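Local coordinates for putative peptidase (Chlamydophila abortus, PDB 3CE2), which probably acts as a zinc-dependent oligopeptidase of the M3B family, cutting a variety of small bioactive peptides, at residues 297-302 and 309-314; 456-461 and 604-609; 293-298 and 506-511. One frame throughout, in Å; residues are numbered along the deposited sequence.

Contact 1: residues 297-302 and 309-314. With ZN (zinc ion), chain E.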
# COMPACT_ATOMS: atom_id res chain seq x y z
N LYS A 297 -0.02 -26.54 -6.95
CA LYS A 297 1.02 -26.73 -7.97
C LYS A 297 2.36 -26.19 -7.52
O LYS A 297 3.35 -26.93 -7.50
CB LYS A 297 0.66 -26.07 -9.30
CG LYS A 297 0.10 -27.01 -10.35
CD LYS A 297 -0.51 -26.23 -11.51
CE LYS A 297 -1.11 -27.17 -12.58
NZ LYS A 297 -2.17 -26.49 -13.38
N TYR A 298 2.38 -24.91 -7.16
CA TYR A 298 3.62 -24.19 -6.87
C TYR A 298 4.37 -24.80 -5.72
O TYR A 298 5.56 -25.06 -5.85
CB TYR A 298 3.39 -22.70 -6.57
CG TYR A 298 4.66 -21.97 -6.18
CD1 TYR A 298 5.82 -22.08 -6.94
CD2 TYR A 298 4.70 -21.15 -5.04
CE1 TYR A 298 6.99 -21.41 -6.59
CE2 TYR A 298 5.87 -20.47 -4.67
CZ TYR A 298 7.00 -20.61 -5.46
OH TYR A 298 8.14 -19.93 -5.11
N PHE A 299 3.68 -25.01 -4.60
CA PHE A 299 4.32 -25.61 -3.43
C PHE A 299 4.90 -27.01 -3.64
O PHE A 299 5.93 -27.33 -3.06
CB PHE A 299 3.40 -25.57 -2.22
CG PHE A 299 3.17 -24.19 -1.66
CD1 PHE A 299 3.96 -23.11 -2.09
CD2 PHE A 299 2.20 -23.97 -0.69
CE1 PHE A 299 3.76 -21.83 -1.58
CE2 PHE A 299 1.99 -22.68 -0.17
CZ PHE A 299 2.78 -21.60 -0.62
N SER A 300 4.28 -27.85 -4.47
CA SER A 300 4.86 -29.19 -4.69
C SER A 300 6.17 -29.06 -5.44
O SER A 300 7.10 -29.83 -5.22
CB SER A 300 3.95 -30.10 -5.49
OG SER A 300 2.64 -29.60 -5.47
N ILE A 301 6.23 -28.11 -6.36
CA ILE A 301 7.50 -27.89 -7.01
C ILE A 301 8.52 -27.60 -5.94
O ILE A 301 9.59 -28.18 -5.92
CB ILE A 301 7.44 -26.72 -7.97
CG1 ILE A 301 6.49 -27.04 -9.12
CG2 ILE A 301 8.84 -26.37 -8.46
CD1 ILE A 301 6.37 -25.91 -10.10
N LYS A 302 8.18 -26.69 -5.03
CA LYS A 302 9.09 -26.36 -3.93
C LYS A 302 9.42 -27.60 -3.11
O LYS A 302 10.58 -27.83 -2.82
CB LYS A 302 8.53 -25.25 -3.03
CG LYS A 302 8.82 -23.84 -3.53
CD LYS A 302 8.88 -22.87 -2.33
CE LYS A 302 9.63 -21.58 -2.65
NZ LYS A 302 9.65 -20.67 -1.49
N LYS A 309 9.89 -34.84 2.55
CA LYS A 309 8.80 -35.81 2.45
C LYS A 309 7.44 -35.19 2.70
O LYS A 309 6.42 -35.76 2.34
CB LYS A 309 9.03 -37.06 3.31
CG LYS A 309 8.43 -37.02 4.70
CD LYS A 309 8.33 -38.42 5.37
CE LYS A 309 9.26 -39.51 4.74
NZ LYS A 309 10.69 -39.15 4.44
N ASP A 310 7.39 -34.02 3.32
CA ASP A 310 6.13 -33.29 3.41
C ASP A 310 6.36 -31.78 3.43
O ASP A 310 7.51 -31.34 3.34
CB ASP A 310 5.26 -33.79 4.55
CG ASP A 310 5.91 -33.64 5.88
OD1 ASP A 310 7.08 -33.19 5.92
OD2 ASP A 310 5.25 -33.98 6.89
N PHE A 311 5.31 -30.98 3.48
CA PHE A 311 5.54 -29.55 3.26
C PHE A 311 4.76 -28.77 4.27
O PHE A 311 3.53 -28.78 4.26
CB PHE A 311 5.11 -29.14 1.86
CG PHE A 311 5.70 -27.86 1.38
CD1 PHE A 311 7.04 -27.78 1.08
CD2 PHE A 311 4.90 -26.75 1.20
CE1 PHE A 311 7.60 -26.58 0.62
CE2 PHE A 311 5.45 -25.56 0.73
CZ PHE A 311 6.82 -25.48 0.44
N HIS A 312 5.49 -28.11 5.16
CA HIS A 312 4.90 -27.44 6.28
C HIS A 312 4.85 -25.95 5.98
O HIS A 312 5.58 -25.45 5.10
CB HIS A 312 5.74 -27.69 7.52
CG HIS A 312 5.53 -29.04 8.14
ND1 HIS A 312 4.72 -29.24 9.24
CD2 HIS A 312 6.03 -30.26 7.83
CE1 HIS A 312 4.72 -30.52 9.57
NE2 HIS A 312 5.50 -31.16 8.72
N PHE A 313 3.99 -25.24 6.70
CA PHE A 313 3.94 -23.80 6.54
C PHE A 313 5.30 -23.17 6.69
O PHE A 313 5.55 -22.12 6.12
CB PHE A 313 3.00 -23.17 7.53
CG PHE A 313 1.59 -23.20 7.11
CD1 PHE A 313 1.19 -22.56 5.92
CD2 PHE A 313 0.63 -23.81 7.91
CE1 PHE A 313 -0.13 -22.55 5.52
CE2 PHE A 313 -0.72 -23.81 7.52
CZ PHE A 313 -1.11 -23.18 6.32
N TYR A 314 6.19 -23.80 7.46
CA TYR A 314 7.52 -23.23 7.64
C TYR A 314 8.45 -23.60 6.50
O TYR A 314 9.65 -23.37 6.58
CB TYR A 314 8.12 -23.60 8.99
CG TYR A 314 8.10 -25.06 9.35
CD1 TYR A 314 9.09 -25.93 8.90
CD2 TYR A 314 7.11 -25.58 10.15
CE1 TYR A 314 9.08 -27.27 9.24
CE2 TYR A 314 7.08 -26.91 10.50
CZ TYR A 314 8.08 -27.75 10.03
OH TYR A 314 8.06 -29.07 10.37
ZN ZN E . 6.10 -33.22 8.46
O HOH W 1 7.88 -33.83 8.71

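Contact 2: residues 456-461 and 604-609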
# COMPACT_ATOMS: atom_id res chain seq x y z
N THR A 456 16.29 -18.72 -9.05
CA THR A 456 16.29 -17.65 -8.08
C THR A 456 15.22 -16.62 -8.42
O THR A 456 14.37 -16.32 -7.60
CB THR A 456 17.69 -17.03 -7.95
OG1 THR A 456 18.50 -17.91 -7.18
CG2 THR A 456 17.65 -15.70 -7.21
N ILE A 457 15.24 -16.11 -9.65
CA ILE A 457 14.27 -15.11 -10.08
C ILE A 457 12.84 -15.62 -10.05
O ILE A 457 11.94 -14.95 -9.54
CB ILE A 457 14.56 -14.65 -11.49
CG1 ILE A 457 15.90 -13.93 -11.53
CG2 ILE A 457 13.45 -13.74 -11.99
CD1 ILE A 457 16.46 -13.85 -12.92
N LEU A 458 12.62 -16.81 -10.59
CA LEU A 458 11.26 -17.34 -10.62
C LEU A 458 10.75 -17.52 -9.22
O LEU A 458 9.56 -17.36 -8.95
CB LEU A 458 11.24 -18.67 -11.36
CG LEU A 458 11.19 -18.52 -12.87
CD1 LEU A 458 11.89 -19.68 -13.53
CD2 LEU A 458 9.74 -18.40 -13.34
N THR A 459 11.65 -17.87 -8.32
CA THR A 459 11.24 -18.20 -6.97
C THR A 459 10.83 -16.93 -6.22
O THR A 459 9.82 -16.92 -5.51
CB THR A 459 12.34 -18.98 -6.24
OG1 THR A 459 12.36 -20.32 -6.75
CG2 THR A 459 12.05 -19.05 -4.77
N ARG A 460 11.58 -15.85 -6.43
CA ARG A 460 11.32 -14.60 -5.75
C ARG A 460 9.97 -14.05 -6.21
O ARG A 460 9.15 -13.55 -5.42
CB ARG A 460 12.42 -13.59 -6.04
CG ARG A 460 12.35 -12.37 -5.14
CD ARG A 460 13.62 -11.57 -5.18
NE ARG A 460 13.94 -11.14 -6.54
CZ ARG A 460 14.90 -11.67 -7.29
NH1 ARG A 460 15.10 -11.20 -8.52
NH2 ARG A 460 15.67 -12.65 -6.83
N CYS A 461 9.76 -14.17 -7.51
CA CYS A 461 8.56 -13.73 -8.15
C CYS A 461 7.31 -14.50 -7.73
O CYS A 461 6.25 -13.91 -7.51
CB CYS A 461 8.77 -13.85 -9.66
SG CYS A 461 7.28 -13.68 -10.57
N GLN A 604 4.91 -23.01 -14.84
CA GLN A 604 5.36 -23.97 -15.85
C GLN A 604 6.80 -23.76 -16.24
O GLN A 604 7.54 -24.73 -16.36
CB GLN A 604 4.48 -23.94 -17.09
CG GLN A 604 3.15 -24.65 -16.92
CD GLN A 604 2.16 -24.31 -18.05
OE1 GLN A 604 0.98 -24.67 -17.99
NE2 GLN A 604 2.65 -23.61 -19.08
N GLU A 605 7.24 -22.51 -16.43
CA GLU A 605 8.67 -22.29 -16.69
C GLU A 605 9.50 -22.94 -15.59
O GLU A 605 10.44 -23.65 -15.86
CB GLU A 605 9.04 -20.81 -16.76
CG GLU A 605 8.45 -20.06 -17.92
CD GLU A 605 9.02 -18.65 -18.04
OE1 GLU A 605 10.17 -18.45 -17.60
OE2 GLU A 605 8.33 -17.76 -18.59
N LEU A 606 9.11 -22.69 -14.34
CA LEU A 606 9.89 -23.15 -13.19
C LEU A 606 9.90 -24.66 -13.15
O LEU A 606 10.94 -25.30 -12.92
CB LEU A 606 9.30 -22.61 -11.88
CG LEU A 606 9.97 -23.16 -10.62
CD1 LEU A 606 11.40 -22.67 -10.52
CD2 LEU A 606 9.22 -22.80 -9.36
N SER A 607 8.71 -25.22 -13.37
CA SER A 607 8.48 -26.65 -13.31
C SER A 607 9.38 -27.41 -14.28
O SER A 607 9.86 -28.48 -13.97
CB SER A 607 7.02 -26.95 -13.62
OG SER A 607 6.69 -28.23 -13.15
N SER A 608 9.62 -26.86 -15.45
CA SER A 608 10.49 -27.55 -16.36
C SER A 608 11.95 -27.07 -16.29
O SER A 608 12.75 -27.35 -17.17
CB SER A 608 9.92 -27.51 -17.79
OG SER A 608 9.77 -26.18 -18.22
N LEU A 609 12.32 -26.36 -15.23
CA LEU A 609 13.73 -26.08 -15.02
C LEU A 609 14.29 -27.17 -14.12
O LEU A 609 15.48 -27.48 -14.15
CB LEU A 609 13.95 -24.70 -14.40
CG LEU A 609 13.94 -23.51 -15.35
CD1 LEU A 609 14.49 -22.29 -14.63
CD2 LEU A 609 14.74 -23.79 -16.59

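Contact 3: residues 293-298 and 506-511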
# COMPACT_ATOMS: atom_id res chain seq x y z
N SER A 293 -5.80 -24.64 -6.38
CA SER A 293 -4.92 -25.60 -7.06
C SER A 293 -3.61 -24.95 -7.49
O SER A 293 -2.58 -25.62 -7.62
CB SER A 293 -5.62 -26.25 -8.26
OG SER A 293 -6.06 -25.29 -9.21
N LEU A 294 -3.63 -23.64 -7.69
CA LEU A 294 -2.40 -22.99 -8.10
C LEU A 294 -1.40 -23.00 -6.95
O LEU A 294 -0.21 -23.17 -7.17
CB LEU A 294 -2.66 -21.58 -8.62
CG LEU A 294 -2.93 -21.51 -10.13
CD1 LEU A 294 -2.70 -20.13 -10.64
CD2 LEU A 294 -2.04 -22.46 -10.90
N ILE A 295 -1.89 -22.85 -5.73
CA ILE A 295 -1.04 -23.01 -4.56
C ILE A 295 -0.50 -24.43 -4.58
O ILE A 295 0.71 -24.64 -4.55
CB ILE A 295 -1.82 -22.72 -3.23
CG1 ILE A 295 -2.16 -21.24 -3.10
CG2 ILE A 295 -1.03 -23.12 -2.00
CD1 ILE A 295 -3.23 -20.99 -2.08
N THR A 296 -1.40 -25.41 -4.67
CA THR A 296 -0.97 -26.80 -4.70
C THR A 296 0.15 -27.01 -5.72
O THR A 296 1.18 -27.57 -5.38
CB THR A 296 -2.11 -27.72 -5.06
OG1 THR A 296 -3.29 -27.33 -4.34
CG2 THR A 296 -1.77 -29.11 -4.71
N LYS A 297 -0.02 -26.54 -6.95
CA LYS A 297 1.02 -26.73 -7.97
C LYS A 297 2.36 -26.19 -7.52
O LYS A 297 3.35 -26.93 -7.50
CB LYS A 297 0.66 -26.07 -9.30
CG LYS A 297 0.10 -27.01 -10.35
CD LYS A 297 -0.51 -26.23 -11.51
CE LYS A 297 -1.11 -27.17 -12.58
NZ LYS A 297 -2.17 -26.49 -13.38
N TYR A 298 2.38 -24.91 -7.16
CA TYR A 298 3.62 -24.19 -6.87
C TYR A 298 4.37 -24.80 -5.72
O TYR A 298 5.56 -25.06 -5.85
CB TYR A 298 3.39 -22.70 -6.57
CG TYR A 298 4.66 -21.97 -6.18
CD1 TYR A 298 5.82 -22.08 -6.94
CD2 TYR A 298 4.70 -21.15 -5.04
CE1 TYR A 298 6.99 -21.41 -6.59
CE2 TYR A 298 5.87 -20.47 -4.67
CZ TYR A 298 7.00 -20.61 -5.46
OH TYR A 298 8.14 -19.93 -5.11
N ASN A 506 -7.46 -24.61 5.27
CA ASN A 506 -7.73 -25.82 4.58
C ASN A 506 -8.18 -25.60 3.16
O ASN A 506 -7.63 -26.21 2.25
CB ASN A 506 -8.77 -26.60 5.34
CG ASN A 506 -8.31 -27.98 5.59
OD1 ASN A 506 -8.23 -28.78 4.65
ND2 ASN A 506 -7.92 -28.27 6.83
N GLU A 507 -9.16 -24.73 2.96
CA GLU A 507 -9.60 -24.38 1.60
C GLU A 507 -8.42 -23.94 0.74
O GLU A 507 -8.44 -24.14 -0.47
CB GLU A 507 -10.71 -23.31 1.60
CG GLU A 507 -11.97 -23.73 2.35
CD GLU A 507 -13.09 -22.69 2.30
OE1 GLU A 507 -13.65 -22.49 1.20
OE2 GLU A 507 -13.43 -22.08 3.36
N PHE A 508 -7.39 -23.36 1.34
CA PHE A 508 -6.30 -22.83 0.53
C PHE A 508 -5.15 -23.78 0.44
O PHE A 508 -4.51 -23.90 -0.59
CB PHE A 508 -5.79 -21.51 1.11
CG PHE A 508 -6.68 -20.34 0.84
CD1 PHE A 508 -6.38 -19.43 -0.16
CD2 PHE A 508 -7.82 -20.13 1.58
CE1 PHE A 508 -7.21 -18.36 -0.42
CE2 PHE A 508 -8.64 -19.04 1.33
CZ PHE A 508 -8.33 -18.16 0.33
N TYR A 509 -4.87 -24.48 1.52
CA TYR A 509 -3.60 -25.16 1.61
C TYR A 509 -3.76 -26.63 1.84
O TYR A 509 -2.76 -27.36 1.87
CB TYR A 509 -2.81 -24.55 2.77
CG TYR A 509 -2.45 -23.10 2.57
CD1 TYR A 509 -1.52 -22.71 1.60
CD2 TYR A 509 -3.02 -22.11 3.36
CE1 TYR A 509 -1.18 -21.39 1.43
CE2 TYR A 509 -2.71 -20.78 3.18
CZ TYR A 509 -1.78 -20.42 2.22
OH TYR A 509 -1.47 -19.09 2.04
N GLY A 510 -5.01 -27.07 2.00
CA GLY A 510 -5.36 -28.47 2.31
C GLY A 510 -4.74 -29.54 1.44
O GLY A 510 -4.30 -30.58 1.94
N GLU A 511 -4.68 -29.31 0.14
CA GLU A 511 -4.13 -30.33 -0.74
C GLU A 511 -2.62 -30.41 -0.71
O GLU A 511 -2.05 -31.24 -1.40
CB GLU A 511 -4.58 -30.12 -2.20
CG GLU A 511 -6.09 -30.20 -2.41
CD GLU A 511 -6.71 -31.42 -1.74
OE1 GLU A 511 -6.50 -32.55 -2.23
OE2 GLU A 511 -7.41 -31.25 -0.71

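Contact 1: residues 297-302 and 309-314
Phe299 and Phe311 pack together where helix 292-306 of the largely helical M3 peptidase fold is covered by the loop that follows it. The rings meet obliquely, with planes at 41° and centroids 5.4 Å apart. Phe311 touches with one corner of its ring: CE2 lies 3.6 Å from Phe299 CG, with Phe299 CB close by. A first torsion of -161°, which sets CG opposite the backbone N, sends the Phe311 ring toward the helix, where the carbonyl oxygen of Phe299 sits over the centre of one ring face. One helical turn on, Lys302 adds the aliphatic start of its chain, CB lying 3.9 Å from Phe311 CZ. Its extended chain then carries NZ away to a salt bridge with Asp463 and to the backbone oxygens of Val316 and Ala318. Asp310 and His312, on either side of Phe311 in sequence, bind a zinc ion distinct from the one held by His402, His406 and Glu430. His312 ND1 is hydrogen-bonded to Asp516 OD2, which would favour the ring orientation that points NE2 at the metal. The zinc ion is 1.9 Å from Asp310 OD2 and 2.2 Å from His312 NE2, and a water that also donates to Asp310 OD1 is a further ligand.

Contact 2: residues 456-461 and 604-609
A helix-helix packing contact in the helical fold of this M3-family peptidase brings helix 451-487 against the C-terminal end of helix 590-607, with CA atoms of Leu458 and Leu606 6.5 Å apart. Leu458 supplies nearly all of one side, reaching three residues of the other helix and its exit. Its CB approaches Leu606 CD1 at 4.1 Å, while its branch ends divide the work. Leu458 CD1 lies against the backbone of Leu606, at its CA, and meets Leu609 CD1 at 3.8 Å. The other branch turns to the acidic residue before Leu606, which contributes its aliphatic base: Leu458 CD2 is 4.2 Å from Glu605 CB. The Leu606 chain, with CG opposite the backbone N (chi1 174°), lies beside Leu458 and also reaches Tyr298 and Ile301 of helix 292-306. Leu609 comes from beyond the last helical turn and touches Lys454 and Ile455 as well. That turn is closed at Ser608, the first residue to leave helical geometry: Ser608 N and Ser608 OG both donate to Gln604 O from opposite faces of the carbonyl plane, OG at 3.2 Å, and Leu609 N bonds to Leu606 O. These bonds of Ser608 and Leu609 lie within 604-609. Between the two segments the attraction is made by aliphatic carbons, which points to dispersion and partial burial rather than directional bonding.

Contact 3: residues 293-298 and 506-511
Ile295 projects from helix 292-306 in a helix-packing contact near the C-terminal part of helix 494-509, within the helical M3 peptidase fold. Its CG2 lies mainly against Tyr509 and its CD1 mainly against Phe508, with some overlap. CG2, set opposite the backbone N, comes obliquely to the Tyr509 ring, 3.7 Å from Tyr509 CD1. Ile295 CD1, at the end of the other branch, lies 3.5 Å from the carbonyl oxygen of Phe508 and reaches the Phe508 ring at its edge, near the ring plane, 4.0 Å from Phe508 CD1. The isoleucine therefore fits beside the backbone of Phe508 and between two aromatic residues, and Phe508 CB in turn lies over one face of the Tyr509 ring, toward its rim.

One residue on, Thr296 meets Glu511. Thr296 OG1 is 3.7 Å from Glu511 CB and CG2 is nearly as close, while the bend of Glu511 at chi2 (-48°) leads the carboxylate away, leaving van der Waals contact with its CB. The threonine hydroxyl also has a weak hydrogen bond to Ser292 O.

Further residues surround these groups. Phe313, in the zinc-binding loop, meets Tyr509 edge-to-face, and Leu474 of helix 451-487 touches the tyrosine too. Ile295 is backed by Phe466 and Phe470 of that same helix, and Phe508 rests on Val288 and Lys289 of helix 278-289. The Tyr509 side chain lies about 10 Å from that of His312, a zinc ligand. Gly510 N donates to Asn506 O at 2.8 Å.

In the fold
Helix 292-306 carries contacts 1 and 3 and touches contact 2. Contacts 1 and 3 start from the same stretch of chain, share Lys297 and Tyr298, and have centres about 10 Å apart; contact 2 is centred about 14 Å from contact 1 and 18 Å from contact 3. Direct packing bridges them: Phe313 and Phe299 touch Tyr509, while Tyr298 and Ile301 reach Leu606. Contact 1 closes before contact 2 opens, whereas the segments of contacts 2 and 3 alternate, with helices 451-487 and 494-509 consecutive. Segments distant in sequence are thus packed together, 26 to 28 Å from the chain's centre, beside the loop whose Asp310 and His312 bind zinc.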